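Local coordinates for heme-binding protein HutZ (Vibrio cholerae, PDB 3TGV) that binds heme with high efficiency and degrades it to the beta and delta isomers of biliverdin, releasing the iron, at residues E9-T21 with S31-V44. The protein carries 1 engineered substitution. Residues are numbered along the deposited sequence; the frame is centred on the assembly and turned at random.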
loop_
_atom_site.group_PDB
_atom_site.type_symbol
_atom_site.label_atom_id
_atom_site.label_comp_id
_atom_site.label_asym_id
_atom_site.label_seq_id
_atom_site.Cartn_x
_atom_site.Cartn_y
_atom_site.Cartn_z
ATOM N N GLU A 9 18.159 2.607 9.719
ATOM C CA GLU A 9 18.039 3.868 8.996
ATOM C C GLU A 9 16.705 3.978 8.253
ATOM O O GLU A 9 16.084 5.037 8.239
ATOM C CB GLU A 9 19.194 4.050 8.018
ATOM C CG GLU A 9 20.578 4.109 8.680
ATOM C CD GLU A 9 20.694 5.191 9.761
ATOM O OE1 GLU A 9 20.103 5.023 10.861
ATOM O OE2 GLU A 9 21.387 6.207 9.508
ATOM N N PHE A 10 16.281 2.882 7.636
ATOM C CA PHE A 10 15.041 2.840 6.858
ATOM C C PHE A 10 13.837 3.076 7.755
ATOM O O PHE A 10 12.968 3.876 7.431
ATOM C CB PHE A 10 14.935 1.479 6.156
ATOM C CG PHE A 10 13.776 1.345 5.189
ATOM C CD1 PHE A 10 13.847 1.885 3.910
ATOM C CD2 PHE A 10 12.650 0.614 5.538
ATOM C CE1 PHE A 10 12.813 1.723 3.002
ATOM C CE2 PHE A 10 11.596 0.454 4.638
ATOM C CZ PHE A 10 11.682 1.006 3.367
ATOM N N ARG A 11 13.784 2.383 8.889
ATOM C CA ARG A 11 12.647 2.520 9.797
ATOM C C ARG A 11 12.567 3.941 10.325
ATOM O O ARG A 11 11.480 4.451 10.570
ATOM C CB ARG A 11 12.754 1.572 10.989
ATOM C CG ARG A 11 12.534 0.098 10.683
ATOM C CD ARG A 11 12.991 -0.757 11.877
ATOM N NE ARG A 11 11.888 -1.023 12.784
ATOM C CZ ARG A 11 12.009 -1.353 14.063
ATOM N NH1 ARG A 11 13.198 -1.443 14.633
ATOM N NH2 ARG A 11 10.916 -1.558 14.788
ATOM N N GLN A 12 13.722 4.572 10.511
ATOM C CA GLN A 12 13.776 5.941 11.027
ATOM C C GLN A 12 13.395 6.982 9.977
ATOM O O GLN A 12 12.788 8.006 10.295
ATOM C CB GLN A 12 15.172 6.242 11.592
ATOM C CG GLN A 12 15.391 5.678 12.982
ATOM C CD GLN A 12 16.820 5.847 13.479
ATOM O OE1 GLN A 12 17.720 6.216 12.721
ATOM N NE2 GLN A 12 17.032 5.574 14.764
ATOM N N GLU A 13 13.756 6.726 8.724
ATOM C CA GLU A 13 13.487 7.680 7.655
ATOM C C GLU A 13 12.040 7.605 7.173
ATOM O O GLU A 13 11.407 8.632 6.935
ATOM C CB GLU A 13 14.448 7.454 6.480
ATOM C CG GLU A 13 14.305 8.467 5.336
ATOM C CD GLU A 13 13.197 8.112 4.346
ATOM O OE1 GLU A 13 13.049 6.905 4.030
ATOM O OE2 GLU A 13 12.484 9.043 3.884
ATOM N N ARG A 14 11.516 6.393 7.013
ATOM C CA ARG A 14 10.164 6.240 6.492
ATOM C C ARG A 14 9.155 6.746 7.515
ATOM O O ARG A 14 9.250 6.433 8.696
ATOM C CB ARG A 14 9.891 4.785 6.120
ATOM C CG ARG A 14 10.826 4.236 5.048
ATOM C CD ARG A 14 10.327 4.551 3.647
ATOM N NE ARG A 14 10.723 5.877 3.198
ATOM C CZ ARG A 14 10.109 6.563 2.240
ATOM N NH1 ARG A 14 9.038 6.064 1.629
ATOM N NH2 ARG A 14 10.555 7.766 1.907
ATOM N N LYS A 15 8.193 7.543 7.059
ATOM C CA LYS A 15 7.242 8.167 7.960
ATOM C C LYS A 15 5.842 7.567 7.842
ATOM O O LYS A 15 4.969 7.858 8.659
ATOM C CB LYS A 15 7.193 9.676 7.693
ATOM C CG LYS A 15 8.573 10.334 7.758
ATOM C CD LYS A 15 8.773 11.086 9.067
ATOM C CE LYS A 15 10.244 11.184 9.443
ATOM N NZ LYS A 15 11.070 11.795 8.366
ATOM N N THR A 16 5.626 6.736 6.832
ATOM C CA THR A 16 4.294 6.208 6.555
ATOM C C THR A 16 4.264 4.682 6.424
ATOM O O THR A 16 5.221 4.055 5.951
ATOM C CB THR A 16 3.710 6.821 5.258
ATOM O OG1 THR A 16 3.771 8.256 5.330
ATOM C CG2 THR A 16 2.269 6.416 5.093
ATOM N N LEU A 17 3.153 4.102 6.860
ATOM C CA LEU A 17 2.848 2.701 6.628
ATOM C C LEU A 17 1.781 2.583 5.554
ATOM O O LEU A 17 0.817 3.374 5.518
ATOM C CB LEU A 17 2.309 2.057 7.910
ATOM C CG LEU A 17 3.166 2.115 9.173
ATOM C CD1 LEU A 17 2.473 1.398 10.347
ATOM C CD2 LEU A 17 4.545 1.517 8.879
ATOM N N GLN A 18 1.937 1.598 4.683
ATOM C CA GLN A 18 0.832 1.194 3.829
ATOM C C GLN A 18 0.124 0.030 4.503
ATOM O O GLN A 18 0.774 -0.902 5.011
ATOM C CB GLN A 18 1.308 0.796 2.430
ATOM C CG GLN A 18 2.518 1.573 1.924
ATOM C CD GLN A 18 2.318 3.064 1.912
ATOM O OE1 GLN A 18 3.134 3.826 2.442
ATOM N NE2 GLN A 18 1.236 3.502 1.285
ATOM N N LEU A 19 -1.205 0.069 4.489
ATOM C CA LEU A 19 -2.018 -0.882 5.238
ATOM C C LEU A 19 -3.026 -1.617 4.364
ATOM O O LEU A 19 -3.682 -1.014 3.516
ATOM C CB LEU A 19 -2.777 -0.163 6.354
ATOM C CG LEU A 19 -1.992 0.852 7.175
ATOM C CD1 LEU A 19 -2.926 1.708 8.034
ATOM C CD2 LEU A 19 -0.934 0.143 8.022
ATOM N N ALA A 20 -3.140 -2.924 4.580
ATOM C CA ALA A 20 -4.246 -3.693 4.037
ATOM C C ALA A 20 -5.148 -4.127 5.190
ATOM O O ALA A 20 -4.720 -4.868 6.074
ATOM C CB ALA A 20 -3.743 -4.899 3.257
ATOM N N THR A 21 -6.395 -3.657 5.182
ATOM C CA THR A 21 -7.340 -4.001 6.230
ATOM C C THR A 21 -8.517 -4.752 5.615
ATOM O O THR A 21 -8.608 -4.880 4.393
ATOM C CB THR A 21 -7.845 -2.746 6.973
ATOM O OG1 THR A 21 -8.462 -1.858 6.035
ATOM C CG2 THR A 21 -6.680 -2.022 7.634
ATOM N N SER A 31 -4.734 1.430 2.129
ATOM C CA SER A 31 -4.708 2.814 2.571
ATOM C C SER A 31 -3.310 3.067 3.078
ATOM O O SER A 31 -2.456 2.177 3.005
ATOM C CB SER A 31 -5.697 3.013 3.720
ATOM O OG SER A 31 -5.361 2.153 4.799
ATOM N N TYR A 32 -3.064 4.270 3.592
ATOM C CA TYR A 32 -1.793 4.556 4.263
ATOM C C TYR A 32 -2.042 5.365 5.542
ATOM O O TYR A 32 -3.121 5.925 5.736
ATOM C CB TYR A 32 -0.856 5.338 3.344
ATOM C CG TYR A 32 -1.176 6.811 3.358
ATOM C CD1 TYR A 32 -2.281 7.306 2.680
ATOM C CD2 TYR A 32 -0.392 7.702 4.077
ATOM C CE1 TYR A 32 -2.603 8.669 2.719
ATOM C CE2 TYR A 32 -0.696 9.056 4.117
ATOM C CZ TYR A 32 -1.793 9.532 3.434
ATOM O OH TYR A 32 -2.075 10.879 3.477
ATOM N N ALA A 33 -1.037 5.428 6.404
ATOM C CA ALA A 33 -1.100 6.272 7.589
ATOM C C ALA A 33 0.308 6.605 8.063
ATOM O O ALA A 33 1.160 5.720 8.149
ATOM C CB ALA A 33 -1.863 5.564 8.695
ATOM N N PRO A 34 0.563 7.887 8.361
ATOM C CA PRO A 34 1.806 8.214 9.069
ATOM C C PRO A 34 1.832 7.407 10.373
ATOM O O PRO A 34 0.768 7.053 10.888
ATOM C CB PRO A 34 1.665 9.720 9.350
ATOM C CG PRO A 34 0.773 10.217 8.245
ATOM C CD PRO A 34 -0.188 9.086 7.943
ATOM N N PHE A 35 3.012 7.086 10.886
ATOM C CA PHE A 35 3.102 6.236 12.069
ATOM C C PHE A 35 4.242 6.676 12.969
ATOM O O PHE A 35 5.120 7.420 12.549
ATOM C CB PHE A 35 3.358 4.776 11.660
ATOM C CG PHE A 35 4.775 4.516 11.201
ATOM C CD1 PHE A 35 5.201 4.933 9.945
ATOM C CD2 PHE A 35 5.685 3.858 12.028
ATOM C CE1 PHE A 35 6.501 4.686 9.515
ATOM C CE2 PHE A 35 6.991 3.622 11.617
ATOM C CZ PHE A 35 7.403 4.021 10.365
ATOM N N VAL A 36 4.210 6.206 14.209
ATOM C CA VAL A 36 5.401 6.163 15.049
ATOM C C VAL A 36 5.526 4.744 15.568
ATOM O O VAL A 36 4.546 3.995 15.584
ATOM C CB VAL A 36 5.307 7.132 16.250
ATOM C CG1 VAL A 36 5.153 8.561 15.773
ATOM C CG2 VAL A 36 4.158 6.740 17.162
ATOM N N GLN A 37 6.725 4.357 15.987
ATOM C CA GLN A 37 6.898 3.035 16.580
ATOM C C GLN A 37 7.717 3.109 17.855
ATOM O O GLN A 37 8.566 3.988 18.015
ATOM C CB GLN A 37 7.504 2.030 15.597
ATOM C CG GLN A 37 8.962 2.267 15.249
ATOM C CD GLN A 37 9.911 1.256 15.895
ATOM O OE1 GLN A 37 9.557 0.556 16.853
ATOM N NE2 GLN A 37 11.129 1.181 15.364
ATOM N N ASN A 38 7.408 2.206 18.776
ATOM C CA ASN A 38 8.107 2.124 20.045
ATOM C C ASN A 38 7.988 0.724 20.615
ATOM O O ASN A 38 7.606 -0.212 19.904
ATOM C CB ASN A 38 7.611 3.182 21.040
ATOM C CG ASN A 38 6.102 3.150 21.238
ATOM O OD1 ASN A 38 5.504 2.091 21.437
ATOM N ND2 ASN A 38 5.480 4.320 21.174
ATOM N N GLN A 39 8.314 0.585 21.896
ATOM C CA GLN A 39 8.428 -0.727 22.518
ATOM C C GLN A 39 7.084 -1.440 22.571
ATOM O O GLN A 39 7.025 -2.667 22.722
ATOM C CB GLN A 39 8.992 -0.579 23.931
ATOM C CG GLN A 39 10.047 -1.613 24.291
ATOM C CD GLN A 39 10.770 -1.268 25.586
ATOM O OE1 GLN A 39 10.185 -0.672 26.500
ATOM N NE2 GLN A 39 12.054 -1.626 25.662
ATOM N N GLU A 40 6.015 -0.656 22.435
ATOM C CA GLU A 40 4.646 -1.147 22.564
ATOM C C GLU A 40 4.025 -1.540 21.223
ATOM O O GLU A 40 2.969 -2.169 21.187
ATOM C CB GLU A 40 3.772 -0.069 23.215
ATOM C CG GLU A 40 4.433 0.668 24.364
ATOM C CD GLU A 40 4.407 -0.131 25.654
ATOM O OE1 GLU A 40 3.379 -0.082 26.367
ATOM O OE2 GLU A 40 5.412 -0.813 25.951
ATOM N N GLY A 41 4.667 -1.145 20.124
ATOM C CA GLY A 41 4.205 -1.497 18.791
ATOM C C GLY A 41 4.237 -0.326 17.827
ATOM O O GLY A 41 4.883 0.690 18.086
ATOM N N TYR A 42 3.541 -0.469 16.704
ATOM C CA TYR A 42 3.401 0.629 15.757
ATOM C C TYR A 42 2.070 1.340 15.994
ATOM O O TYR A 42 1.074 0.706 16.333
ATOM C CB TYR A 42 3.482 0.118 14.322
ATOM C CG TYR A 42 4.838 -0.438 13.919
ATOM C CD1 TYR A 42 5.694 0.292 13.103
ATOM C CD2 TYR A 42 5.256 -1.683 14.354
ATOM C CE1 TYR A 42 6.930 -0.206 12.720
ATOM C CE2 TYR A 42 6.500 -2.192 13.980
ATOM C CZ TYR A 42 7.330 -1.446 13.166
ATOM O OH TYR A 42 8.562 -1.946 12.789
ATOM N N PHE A 43 2.049 2.653 15.821
ATOM C CA PHE A 43 0.832 3.410 16.085
ATOM C C PHE A 43 0.440 4.298 14.921
ATOM O O PHE A 43 1.274 5.003 14.355
ATOM C CB PHE A 43 0.977 4.244 17.357
ATOM C CG PHE A 43 1.159 3.418 18.596
ATOM C CD1 PHE A 43 0.087 3.163 19.441
ATOM C CD2 PHE A 43 2.406 2.887 18.913
ATOM C CE1 PHE A 43 0.259 2.395 20.583
ATOM C CE2 PHE A 43 2.581 2.124 20.045
ATOM C CZ PHE A 43 1.512 1.873 20.881
ATOM N N VAL A 44 -0.840 4.257 14.572
ATOM C CA VAL A 44 -1.387 5.172 13.576
ATOM C C VAL A 44 -2.584 5.920 14.146
ATOM O O VAL A 44 -3.332 5.375 14.957
ATOM C CB VAL A 44 -1.820 4.431 12.307
ATOM C CG1 VAL A 44 -0.602 3.789 11.633
ATOM C CG2 VAL A 44 -2.885 3.388 12.640
HETATM O O HOH W 1 -6.648 -0.148 4.459
#
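The carbonyl oxygen of L19 has two partners: the amide of S31 reaches it, with S31 N 3.0 Å from L19 O, and a water lies within hydrogen-bonding distance of it, a longer bond that competes with the water's other partners. That water also joins T21 OG1 and S31 OG, and the same serine hydroxyl is bonded to H52. Pairing is reciprocal here, since L19 N meets S31 O at 2.9 Å and 176°. L17 and A33 repeat the exchange two residues away, and F35 N extends it to K15 O at 3.1 Å. These bonds make an antiparallel hairpin of strands 16-22 and 28-38, within the curled antiparallel sheet of the FMN-binding-type (pyridoxamine 5'-phosphate oxidase) fold, consistent with membership of the HugZ/HutZ heme oxygenase family. On the face bearing L17, L19 and A33, L17 sets a methyl on the ring of F35: CD2 lies 3.7 Å from the F35 ring centroid, 13° off the normal, a CH-pi contact. Its other methyl, CD1, packs 4.1 Å from V44 CG1 on the next strand. F35 CG lies between its own backbone N and carbonyl carbon (chi1 75°), and in this rotamer the ring face is turned to L17; R108 makes a cation-pi contact with this ring. Farther along, helix 3-13 reaches the sheet through R11, whose NH2 donates to Y42 OH at 3.1 Å, near the guanidinium plane.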